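Side-chain contacts in glutathione S-transferase (Bombyx mori, PDB 4E8H), which binds glutathione and, as a homodimeric enzyme of its family, probably transfers it to electrophilic substrates: residues M22-V27 with D86-K91; P151-A154 with M158-A161; I99-N104 with N144-G149; P59-N64 with T76-A81. One frame throughout, in Å; residues are numbered along the deposited sequence.

Contact 1 (M22-V27 with D86-K91); sequences MMTARV and DSLYPK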
loop_
_atom_site.group_PDB
_atom_site.type_symbol
_atom_site.label_atom_id
_atom_site.label_comp_id
_atom_site.label_asym_id
_atom_site.label_seq_id
_atom_site.Cartn_x
_atom_site.Cartn_y
_atom_site.Cartn_z
ATOM N N MET B 22 9.452 11.595 -8.453
ATOM C CA MET B 22 10.074 12.735 -9.135
ATOM C C MET B 22 9.073 13.838 -9.478
ATOM O O MET B 22 9.379 15.021 -9.328
ATOM C CB MET B 22 10.829 12.278 -10.392
ATOM C CG MET B 22 12.103 11.492 -10.097
ATOM S SD MET B 22 12.677 10.502 -11.494
ATOM C CE MET B 22 13.577 11.728 -12.436
ATOM N N MET B 23 7.883 13.447 -9.929
ATOM C CA MET B 23 6.819 14.409 -10.218
ATOM C C MET B 23 6.233 15.024 -8.945
ATOM O O MET B 23 5.860 16.197 -8.946
ATOM C CB MET B 23 5.711 13.777 -11.068
ATOM C CG MET B 23 6.082 13.578 -12.536
ATOM S SD MET B 23 4.690 13.103 -13.590
ATOM C CE MET B 23 4.288 11.479 -12.951
ATOM N N THR B 24 6.153 14.242 -7.869
ATOM C CA THR B 24 5.685 14.765 -6.581
ATOM C C THR B 24 6.632 15.849 -6.068
ATOM O O THR B 24 6.182 16.895 -5.597
ATOM C CB THR B 24 5.515 13.654 -5.519
ATOM O OG1 THR B 24 4.568 12.691 -5.990
ATOM C CG2 THR B 24 5.011 14.231 -4.196
ATOM N N ALA B 25 7.936 15.597 -6.178
ATOM C CA ALA B 25 8.961 16.561 -5.772
ATOM C C ALA B 25 8.917 17.855 -6.588
ATOM O O ALA B 25 9.151 18.938 -6.045
ATOM C CB ALA B 25 10.342 15.931 -5.850
ATOM N N ARG B 26 8.624 17.743 -7.883
ATOM C CA ARG B 26 8.499 18.921 -8.743
ATOM C C ARG B 26 7.318 19.799 -8.334
ATOM O O ARG B 26 7.459 21.019 -8.227
ATOM C CB ARG B 26 8.390 18.521 -10.218
ATOM C CG ARG B 26 9.687 17.981 -10.818
ATOM C CD ARG B 26 10.705 19.087 -11.067
ATOM N NE ARG B 26 10.284 19.978 -12.147
ATOM C CZ ARG B 26 10.596 19.806 -13.429
ATOM N NH1 ARG B 26 11.345 18.776 -13.809
ATOM N NH2 ARG B 26 10.161 20.670 -14.334
ATOM N N VAL B 27 6.164 19.175 -8.095
ATOM C CA VAL B 27 4.953 19.891 -7.671
ATOM C C VAL B 27 5.175 20.619 -6.340
ATOM O O VAL B 27 4.639 21.708 -6.120
ATOM C CB VAL B 27 3.718 18.946 -7.598
ATOM C CG1 VAL B 27 2.502 19.656 -7.001
ATOM C CG2 VAL B 27 3.374 18.415 -8.976
ATOM N N ASP B 86 -0.996 21.606 2.636
ATOM C CA ASP B 86 -1.302 20.180 2.591
ATOM C C ASP B 86 -2.272 19.796 1.465
ATOM O O ASP B 86 -2.878 18.734 1.517
ATOM C CB ASP B 86 -1.827 19.700 3.954
ATOM C CG ASP B 86 -3.149 20.357 4.347
ATOM O OD1 ASP B 86 -3.581 21.324 3.677
ATOM O OD2 ASP B 86 -3.757 19.904 5.339
ATOM N N SER B 87 -2.407 20.647 0.450
ATOM C CA SER B 87 -3.388 20.426 -0.626
ATOM C C SER B 87 -3.205 19.102 -1.378
ATOM O O SER B 87 -4.184 18.480 -1.796
ATOM C CB SER B 87 -3.388 21.597 -1.611
ATOM O OG SER B 87 -2.170 21.660 -2.334
ATOM N N LEU B 88 -1.950 18.682 -1.545
ATOM C CA LEU B 88 -1.619 17.409 -2.195
ATOM C C LEU B 88 -1.897 16.190 -1.314
ATOM O O LEU B 88 -1.898 15.057 -1.799
ATOM C CB LEU B 88 -0.143 17.380 -2.617
ATOM C CG LEU B 88 0.354 17.854 -3.990
ATOM C CD1 LEU B 88 1.794 17.354 -4.195
ATOM C CD2 LEU B 88 -0.537 17.384 -5.136
ATOM N N TYR B 89 -2.108 16.427 -0.021
ATOM C CA TYR B 89 -2.297 15.356 0.957
ATOM C C TYR B 89 -2.833 15.963 2.258
ATOM O O TYR B 89 -2.104 16.043 3.252
ATOM C CB TYR B 89 -0.966 14.616 1.180
ATOM C CG TYR B 89 -1.049 13.306 1.942
ATOM C CD1 TYR B 89 -1.907 12.284 1.532
ATOM C CD2 TYR B 89 -0.241 13.077 3.056
ATOM C CE1 TYR B 89 -1.976 11.075 2.229
ATOM C CE2 TYR B 89 -0.299 11.872 3.756
ATOM C CZ TYR B 89 -1.170 10.878 3.340
ATOM O OH TYR B 89 -1.230 9.686 4.028
ATOM N N PRO B 90 -4.108 16.415 2.247
ATOM C CA PRO B 90 -4.699 17.170 3.358
ATOM C C PRO B 90 -4.716 16.415 4.677
ATOM O O PRO B 90 -4.712 15.182 4.695
ATOM C CB PRO B 90 -6.133 17.442 2.881
ATOM C CG PRO B 90 -6.378 16.457 1.797
ATOM C CD PRO B 90 -5.059 16.285 1.130
ATOM N N LYS B 91 -4.741 17.167 5.771
ATOM C CA LYS B 91 -4.632 16.582 7.102
ATOM C C LYS B 91 -5.976 16.182 7.697
ATOM O O LYS B 91 -6.028 15.374 8.629
ATOM C CB LYS B 91 -3.849 17.505 8.034
ATOM C CG LYS B 91 -2.365 17.503 7.707
ATOM C CD LYS B 91 -1.573 18.412 8.630
ATOM C CE LYS B 91 -0.106 18.367 8.218
ATOM N NZ LYS B 91 0.785 18.931 9.267
#

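Contact 2 (P151-A154 with M158-A161); sequences PFVA and MTVA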
loop_
_atom_site.group_PDB
_atom_site.type_symbol
_atom_site.label_atom_id
_atom_site.label_comp_id
_atom_site.label_asym_id
_atom_site.label_seq_id
_atom_site.Cartn_x
_atom_site.Cartn_y
_atom_site.Cartn_z
ATOM N N PRO B 151 -13.393 15.347 -10.230
ATOM C CA PRO B 151 -12.387 15.653 -11.242
ATOM C C PRO B 151 -11.059 14.927 -10.998
ATOM O O PRO B 151 -10.278 14.750 -11.933
ATOM C CB PRO B 151 -12.206 17.166 -11.111
ATOM C CG PRO B 151 -12.577 17.472 -9.708
ATOM C CD PRO B 151 -13.638 16.485 -9.323
ATOM N N PHE B 152 -10.812 14.525 -9.752
ATOM C CA PHE B 152 -9.588 13.809 -9.389
ATOM C C PHE B 152 -9.927 12.587 -8.538
ATOM O O PHE B 152 -11.046 12.481 -8.034
ATOM C CB PHE B 152 -8.601 14.751 -8.689
ATOM C CG PHE B 152 -8.103 15.859 -9.577
ATOM C CD1 PHE B 152 -7.129 15.609 -10.541
ATOM C CD2 PHE B 152 -8.621 17.147 -9.466
ATOM C CE1 PHE B 152 -6.671 16.625 -11.375
ATOM C CE2 PHE B 152 -8.166 18.172 -10.297
ATOM C CZ PHE B 152 -7.190 17.910 -11.252
ATOM N N VAL B 153 -8.976 11.666 -8.385
ATOM C CA VAL B 153 -9.277 10.359 -7.780
ATOM C C VAL B 153 -9.839 10.424 -6.356
ATOM O O VAL B 153 -10.659 9.589 -5.979
ATOM C CB VAL B 153 -8.086 9.354 -7.853
ATOM C CG1 VAL B 153 -7.749 9.022 -9.303
ATOM C CG2 VAL B 153 -6.859 9.878 -7.107
ATOM N N ALA B 154 -9.413 11.420 -5.583
ATOM C CA ALA B 154 -9.826 11.529 -4.185
ATOM C C ALA B 154 -10.817 12.662 -3.904
ATOM O O ALA B 154 -11.256 12.830 -2.765
ATOM C CB ALA B 154 -8.607 11.651 -3.281
ATOM N N MET B 158 -6.216 17.770 -7.036
ATOM C CA MET B 158 -5.187 16.770 -7.336
ATOM C C MET B 158 -4.404 16.410 -6.071
ATOM O O MET B 158 -4.095 17.283 -5.254
ATOM C CB MET B 158 -4.238 17.275 -8.431
ATOM C CG MET B 158 -3.305 16.204 -9.002
ATOM S SD MET B 158 -2.091 16.827 -10.187
ATOM C CE MET B 158 -0.945 17.680 -9.103
ATOM N N THR B 159 -4.106 15.122 -5.906
ATOM C CA THR B 159 -3.354 14.631 -4.750
ATOM C C THR B 159 -2.211 13.714 -5.193
ATOM O O THR B 159 -2.056 13.443 -6.388
ATOM C CB THR B 159 -4.269 13.886 -3.737
ATOM O OG1 THR B 159 -4.869 12.746 -4.365
ATOM C CG2 THR B 159 -5.361 14.810 -3.201
ATOM N N VAL B 160 -1.411 13.246 -4.234
ATOM C CA VAL B 160 -0.349 12.272 -4.522
ATOM C C VAL B 160 -0.908 11.004 -5.174
ATOM O O VAL B 160 -0.213 10.341 -5.948
ATOM C CB VAL B 160 0.493 11.907 -3.265
ATOM C CG1 VAL B 160 1.333 13.097 -2.817
ATOM C CG2 VAL B 160 -0.394 11.402 -2.122
ATOM N N ALA B 161 -2.166 10.686 -4.865
ATOM C CA ALA B 161 -2.849 9.538 -5.453
ATOM C C ALA B 161 -2.982 9.658 -6.975
ATOM O O ALA B 161 -2.728 8.689 -7.690
ATOM C CB ALA B 161 -4.204 9.322 -4.797
HETATM O O HOH W 1 -7.288 13.416 -5.762
#

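Contact 3 (I99-N104 with N144-G149); sequences IDQRLN and NTFLDG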
loop_
_atom_site.group_PDB
_atom_site.type_symbol
_atom_site.label_atom_id
_atom_site.label_comp_id
_atom_site.label_asym_id
_atom_site.label_seq_id
_atom_site.Cartn_x
_atom_site.Cartn_y
_atom_site.Cartn_z
ATOM N N ILE B 99 -7.582 9.444 0.187
ATOM C CA ILE B 99 -6.288 9.410 -0.494
ATOM C C ILE B 99 -5.546 8.121 -0.150
ATOM O O ILE B 99 -4.997 7.466 -1.038
ATOM C CB ILE B 99 -5.417 10.644 -0.157
ATOM C CG1 ILE B 99 -6.109 11.923 -0.628
ATOM C CG2 ILE B 99 -4.037 10.534 -0.812
ATOM C CD1 ILE B 99 -5.600 13.171 0.039
ATOM N N ASP B 100 -5.549 7.749 1.130
ATOM C CA ASP B 100 -4.867 6.531 1.566
ATOM C C ASP B 100 -5.440 5.269 0.932
ATOM O O ASP B 100 -4.683 4.367 0.567
ATOM C CB ASP B 100 -4.827 6.423 3.094
ATOM C CG ASP B 100 -3.809 7.367 3.714
ATOM O OD1 ASP B 100 -2.833 7.743 3.026
ATOM O OD2 ASP B 100 -3.986 7.741 4.893
ATOM N N GLN B 101 -6.764 5.216 0.787
ATOM C CA GLN B 101 -7.408 4.097 0.097
ATOM C C GLN B 101 -6.994 4.035 -1.377
ATOM O O GLN B 101 -6.737 2.949 -1.902
ATOM C CB GLN B 101 -8.934 4.148 0.247
ATOM C CG GLN B 101 -9.687 3.051 -0.518
ATOM C CD GLN B 101 -10.019 3.451 -1.946
ATOM O OE1 GLN B 101 -10.463 4.571 -2.201
ATOM N NE2 GLN B 101 -9.810 2.533 -2.886
ATOM N N ARG B 102 -6.934 5.193 -2.035
ATOM C CA ARG B 102 -6.530 5.256 -3.441
ATOM C C ARG B 102 -5.070 4.829 -3.620
ATOM O O ARG B 102 -4.735 4.161 -4.600
ATOM C CB ARG B 102 -6.771 6.650 -4.038
ATOM C CG ARG B 102 -8.222 7.156 -3.967
ATOM C CD ARG B 102 -9.196 6.316 -4.798
ATOM N NE ARG B 102 -10.413 7.062 -5.115
ATOM C CZ ARG B 102 -11.646 6.734 -4.733
ATOM N NH1 ARG B 102 -11.872 5.642 -4.015
ATOM N NH2 ARG B 102 -12.665 7.504 -5.091
ATOM N N LEU B 103 -4.216 5.202 -2.663
ATOM C CA LEU B 103 -2.811 4.784 -2.660
ATOM C C LEU B 103 -2.654 3.273 -2.464
ATOM O O LEU B 103 -1.836 2.642 -3.136
ATOM C CB LEU B 103 -2.004 5.558 -1.608
ATOM C CG LEU B 103 -1.699 7.033 -1.900
ATOM C CD1 LEU B 103 -1.182 7.740 -0.652
ATOM C CD2 LEU B 103 -0.711 7.189 -3.054
ATOM N N ASN B 104 -3.437 2.706 -1.545
ATOM C CA ASN B 104 -3.499 1.254 -1.359
ATOM C C ASN B 104 -4.115 0.543 -2.569
ATOM O O ASN B 104 -3.676 -0.551 -2.940
ATOM C CB ASN B 104 -4.243 0.889 -0.068
ATOM C CG ASN B 104 -3.367 1.008 1.176
ATOM O OD1 ASN B 104 -3.263 0.068 1.963
ATOM N ND2 ASN B 104 -2.735 2.164 1.357
ATOM N N ASN B 144 -12.337 3.975 -13.258
ATOM C CA ASN B 144 -13.336 4.763 -13.971
ATOM C C ASN B 144 -14.523 5.115 -13.072
ATOM O O ASN B 144 -15.026 6.239 -13.112
ATOM C CB ASN B 144 -13.817 4.042 -15.232
ATOM C CG ASN B 144 -14.580 4.961 -16.164
ATOM O OD1 ASN B 144 -13.994 5.821 -16.823
ATOM N ND2 ASN B 144 -15.896 4.791 -16.219
ATOM N N THR B 145 -14.952 4.152 -12.259
ATOM C CA THR B 145 -16.037 4.361 -11.299
ATOM C C THR B 145 -15.632 5.331 -10.184
ATOM O O THR B 145 -16.433 6.176 -9.782
ATOM C CB THR B 145 -16.545 3.018 -10.716
ATOM O OG1 THR B 145 -16.974 2.176 -11.791
ATOM C CG2 THR B 145 -17.718 3.226 -9.755
ATOM N N PHE B 146 -14.392 5.221 -9.700
ATOM C CA PHE B 146 -13.887 6.135 -8.665
ATOM C C PHE B 146 -13.985 7.583 -9.134
ATOM O O PHE B 146 -14.190 8.493 -8.329
ATOM C CB PHE B 146 -12.429 5.830 -8.278
ATOM C CG PHE B 146 -12.213 4.472 -7.645
ATOM C CD1 PHE B 146 -13.279 3.710 -7.166
ATOM C CD2 PHE B 146 -10.922 3.973 -7.501
ATOM C CE1 PHE B 146 -13.061 2.461 -6.586
ATOM C CE2 PHE B 146 -10.694 2.732 -6.916
ATOM C CZ PHE B 146 -11.765 1.974 -6.458
ATOM N N LEU B 147 -13.844 7.781 -10.443
ATOM C CA LEU B 147 -13.855 9.112 -11.041
ATOM C C LEU B 147 -15.250 9.620 -11.432
ATOM O O LEU B 147 -15.375 10.702 -12.014
ATOM C CB LEU B 147 -12.891 9.159 -12.233
ATOM C CG LEU B 147 -11.406 9.011 -11.883
ATOM C CD1 LEU B 147 -10.590 8.531 -13.074
ATOM C CD2 LEU B 147 -10.842 10.305 -11.311
ATOM N N ASP B 148 -16.291 8.855 -11.102
ATOM C CA ASP B 148 -17.671 9.295 -11.325
ATOM C C ASP B 148 -18.001 10.487 -10.427
ATOM O O ASP B 148 -18.140 10.340 -9.209
ATOM C CB ASP B 148 -18.667 8.154 -11.083
ATOM C CG ASP B 148 -20.116 8.594 -11.243
ATOM O OD1 ASP B 148 -20.564 8.773 -12.397
ATOM O OD2 ASP B 148 -20.811 8.752 -10.216
ATOM N N GLY B 149 -18.103 11.667 -11.036
ATOM C CA GLY B 149 -18.503 12.882 -10.324
ATOM C C GLY B 149 -17.419 13.561 -9.502
ATOM O O GLY B 149 -17.719 14.398 -8.647
#

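Contact 4 (P59-N64 with T76-A81); sequences PTMDDN and TYLVNA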
loop_
_atom_site.group_PDB
_atom_site.type_symbol
_atom_site.label_atom_id
_atom_site.label_comp_id
_atom_site.label_asym_id
_atom_site.label_seq_id
_atom_site.Cartn_x
_atom_site.Cartn_y
_atom_site.Cartn_z
ATOM N N PRO B 59 12.679 3.366 -5.942
ATOM C CA PRO B 59 13.441 4.496 -5.417
ATOM C C PRO B 59 13.797 4.342 -3.942
ATOM O O PRO B 59 13.038 3.749 -3.173
ATOM C CB PRO B 59 12.479 5.674 -5.595
ATOM C CG PRO B 59 11.132 5.070 -5.478
ATOM C CD PRO B 59 11.247 3.693 -6.080
ATOM N N THR B 60 14.963 4.860 -3.574
ATOM C CA THR B 60 15.332 5.031 -2.178
ATOM C C THR B 60 15.697 6.498 -1.983
ATOM O O THR B 60 16.502 7.060 -2.733
ATOM C CB THR B 60 16.480 4.078 -1.755
ATOM O OG1 THR B 60 16.039 2.719 -1.878
ATOM C CG2 THR B 60 16.898 4.325 -0.310
ATOM N N MET B 61 15.072 7.117 -0.989
ATOM C CA MET B 61 15.294 8.520 -0.682
ATOM C C MET B 61 16.282 8.676 0.470
ATOM O O MET B 61 16.215 7.940 1.458
ATOM C CB MET B 61 13.966 9.188 -0.325
ATOM C CG MET B 61 14.078 10.664 0.004
ATOM S SD MET B 61 12.771 11.245 1.096
ATOM C CE MET B 61 13.326 10.587 2.671
ATOM N N ASP B 62 17.199 9.633 0.328
ATOM C CA ASP B 62 18.063 10.071 1.426
ATOM C C ASP B 62 17.884 11.574 1.651
ATOM O O ASP B 62 18.499 12.398 0.963
ATOM C CB ASP B 62 19.535 9.714 1.156
ATOM C CG ASP B 62 20.495 10.249 2.228
ATOM O OD1 ASP B 62 20.049 10.843 3.238
ATOM O OD2 ASP B 62 21.716 10.074 2.053
ATOM N N ASP B 63 17.022 11.915 2.606
ATOM C CA ASP B 63 16.842 13.294 3.044
ATOM C C ASP B 63 17.823 13.561 4.176
ATOM O O ASP B 63 17.507 13.358 5.354
ATOM C CB ASP B 63 15.390 13.552 3.484
ATOM C CG ASP B 63 15.174 14.952 4.068
ATOM O OD1 ASP B 63 16.005 15.857 3.841
ATOM O OD2 ASP B 63 14.153 15.146 4.760
ATOM N N ASN B 64 19.030 13.976 3.798
ATOM C CA ASN B 64 20.018 14.466 4.747
ATOM C C ASN B 64 20.280 13.493 5.905
ATOM O O ASN B 64 20.367 13.895 7.067
ATOM C CB ASN B 64 19.589 15.852 5.251
ATOM C CG ASN B 64 19.495 16.877 4.127
ATOM O OD1 ASN B 64 20.380 17.711 3.976
ATOM N ND2 ASN B 64 18.431 16.809 3.330
ATOM N N THR B 76 4.112 10.804 0.335
ATOM C CA THR B 76 3.367 11.354 1.460
ATOM C C THR B 76 4.291 12.054 2.459
ATOM O O THR B 76 3.925 13.094 3.014
ATOM C CB THR B 76 2.498 10.287 2.167
ATOM O OG1 THR B 76 3.316 9.182 2.569
ATOM C CG2 THR B 76 1.396 9.789 1.237
ATOM N N TYR B 77 5.486 11.496 2.664
ATOM C CA TYR B 77 6.503 12.134 3.511
ATOM C C TYR B 77 6.913 13.520 3.008
ATOM O O TYR B 77 7.041 14.453 3.803
ATOM C CB TYR B 77 7.753 11.253 3.666
ATOM C CG TYR B 77 8.929 11.990 4.284
ATOM C CD1 TYR B 77 8.909 12.375 5.626
ATOM C CD2 TYR B 77 10.053 12.322 3.522
ATOM C CE1 TYR B 77 9.978 13.066 6.196
ATOM C CE2 TYR B 77 11.129 13.013 4.085
ATOM C CZ TYR B 77 11.084 13.378 5.423
ATOM O OH TYR B 77 12.143 14.055 5.989
ATOM N N LEU B 78 7.129 13.648 1.699
ATOM C CA LEU B 78 7.536 14.929 1.126
ATOM C C LEU B 78 6.470 16.002 1.354
ATOM O O LEU B 78 6.800 17.155 1.643
ATOM C CB LEU B 78 7.892 14.794 -0.361
ATOM C CG LEU B 78 9.066 13.882 -0.753
ATOM C CD1 LEU B 78 9.257 13.868 -2.264
ATOM C CD2 LEU B 78 10.368 14.268 -0.054
ATOM N N VAL B 79 5.199 15.615 1.254
ATOM C CA VAL B 79 4.109 16.543 1.559
ATOM C C VAL B 79 4.012 16.844 3.066
ATOM O O VAL B 79 3.944 18.014 3.449
ATOM C CB VAL B 79 2.742 16.082 0.982
ATOM C CG1 VAL B 79 1.663 17.137 1.242
ATOM C CG2 VAL B 79 2.853 15.817 -0.516
ATOM N N ASN B 80 4.025 15.808 3.909
ATOM C CA ASN B 80 3.955 15.995 5.370
ATOM C C ASN B 80 5.063 16.893 5.913
ATOM O O ASN B 80 4.818 17.740 6.774
ATOM C CB ASN B 80 3.987 14.653 6.119
ATOM C CG ASN B 80 2.711 13.843 5.948
ATOM O OD1 ASN B 80 1.647 14.380 5.634
ATOM N ND2 ASN B 80 2.815 12.537 6.166
ATOM N N ALA B 81 6.275 16.705 5.399
ATOM C CA ALA B 81 7.441 17.431 5.890
ATOM C C ALA B 81 7.696 18.770 5.196
ATOM O O ALA B 81 8.159 19.714 5.840
ATOM C CB ALA B 81 8.685 16.552 5.812
#

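Contact 1 (M22-V27 with D86-K91)
Val-27 meets Leu-88 through one methyl of each: Val-27 CG1 lies 3.7 Å from Leu-88 CD1 and 4.1 Å from Leu-88 CG. Val-27 puts CG1 opposite its own amide nitrogen (chi1 173°), which aims that methyl at the leucine. A looser neighbour of Leu-88 CD1 is Thr-24 CG2, at 4.5 Å, one helical turn earlier. No hydrogen bond crosses, and only 106 Å² is buried, more than half of it on Leu-88. The evidence is therefore for a single apolar tip set against one ridge of the helix; the nearest CA atoms across the contact, those of Val-27 and Leu-88, are 8.9 Å apart.

Second-shell bonds orient Thr-24 and shape the turn that carries Leu-88. Thr-24 OG1 is turned from the leucine to bond Ala-20 O and Gln-75 NE2, which leaves its methyl for the apolar side. Leu-88 sits within a type I turn running from Asp-86 to Tyr-89, and just beyond it Lys-91 N donates to Asp-86 OD2 at 2.9 Å, arriving 42° above the carboxylate plane.

In the wider fold, Leu-88 belongs to the linker between helix 71-82, where it touches Val-79, and helix 93-124. The contact thus rests this interdomain linker on the end of helix 16-27 in the thioredoxin-like domain, while Leu-88 also bonds through its backbone to Val-160, at the start of helix 160-174.

Contact 2 (P151-A154 with M158-A161)
Thr-159, joined to Ala-154 by a shared water, is the N-cap of helix 160-174, and with Asp-162 it has the Ser/Thr-X-X-Asp sequence of the capping box familiar at this point of glutathione transferases.

The polar interactions come first. The half of the box that runs from Asp-162 to the N-cap is seen: one carboxylate oxygen takes the backbone N of Thr-159. The other oxygen takes Val-153 N, so one side chain holds both segments. Thr-159 OG1 stands between its backbone N and carbonyl carbon (chi1 61°), from where it accepts a weak bond from Ala-161 N at 3.4 Å. Water 1 accepts from Ala-154 N and from Thr-159 OG1, each at 2.9 Å, and bridges them.

The aromatic contact is a CH-pi interaction over the face of Phe-152: Met-158 CB lies 4.0 Å from the ring centroid and 15° off the normal. Met-158 N covers the rim on that face, 3.5 Å from Phe-152 CD2. Met-195 and Thr-192 of helix 183-196 also touch the Phe-152 side chain.

The remaining contact is aliphatic and joins the incoming loop to the first turn of the helix: Val-153 CG2 meets Ala-161 CB at 3.6 Å.

Contact 3 (I99-N104 with N144-G149)
Arg-102, whose NE donates to Val-153 O, lays its guanidinium flat on the ring of Phe-146. The two planes differ by just 7° with centres 4.2 Å apart, which defines a stack. The cation-pi contact is off-centre: Arg-102 CZ lies 4.2 Å from the ring centroid and 31° off the normal, and favours the stem of the phenylalanine, 3.7 Å from Phe-146 CG, while Arg-102 NH2 reaches Phe-146 CB at 3.6 Å. NH1 is the nitrogen that comes over the ring itself.

A bend at chi2 (-65°) carries the arginine chain out from the helix to the ring. Its rotation is held by the bond from NE to Val-153 O; a very short approach of NH1 to Gln-101 OE1 is doubtful. The same amide places Gln-101 NE2 4.1 Å from Phe-146 CZ, its plane almost perpendicular to the ring. Phe-105 adds an edge-to-face ring contact with Phe-146.

The contact joins helix 93-124 to the C-terminal end of helix 130-146 in the all-helical domain. Arg-102 also packs on Ala-161 of helix 160-174, and Gln-101 touches Trp-69 of the second subunit.

Contact 4 (P59-N64 with T76-A81)
At the rim of the Tyr-77 ring, in its plane, lies Asp-63 OD2, and the carboxylate is turned 49° against the phenol. Tyr-77 OH donates to Asp-63 OD2 at 2.6 Å, and the carboxylate receives it on the anti lone pair of that oxygen, the one facing away from OD1. Around the same ring Met-61 approaches obliquely: its CE is 3.6 Å from Tyr-77 CE2, and its SD is 4.9 Å from the ring centroid, a Met-aromatic contact. Phe-66 is a further ring neighbour of Tyr-77.

Met-61 leaves the strand with CG anti to the backbone N and then bends at chi3 (76°), which folds the terminal methyl toward the tyrosine. Met-61 SD also meets Leu-78 CD2 at 4.0 Å, so one methionine touches two consecutive helix residues.

Asp-63 OD2 is gripped from several directions. Besides Tyr-77 OH, it is bonded by Tyr-82 OH and forms a salt bridge with Arg-94 of the second subunit, whose NE in turn bonds Tyr-77 OH. The other oxygen, Asp-63 OD1, accepts from Asn-64 ND2 at 2.7 Å. So many donors around a buried carboxylate would be expected to favour its ionised form.

Strand 60-63 and segment 76-81 of helix 71-82 run nearly parallel, the short segment axes 22° apart and 11.9 Å distant at closest approach. Such packing of a helix on the sheet is that of the thioredoxin-like domain, in which the cis-proline Pro-59, at the head of the strand, touches bound glutathione, while Asp-63 at the far end reaches the dimer interface.

How the contacts relate
From the N terminus, contact 1 opens first, on helix 16-27, and closes only at the linker 86-91. Contact 4 is nested inside that loop, closing strand 60-63 onto helix 71-82, with strand 66-69 in the loop between them. Contact 3 follows in series, bringing the two ends of a long helical pair together, and contact 2 closes a tight loop just before helix 160-174. None of them cross. Tyr-89 of the linker joins contacts 1, 3 and 4. Contacts 2 and 3 are neighbours. Linker residues tie the thioredoxin-like domain to the helical one, Leu-88 bonding Val-160 of contact 2 and Tyr-89 bonding Asp-100 of contact 3, while contacts 3 and 4 both touch the second subunit.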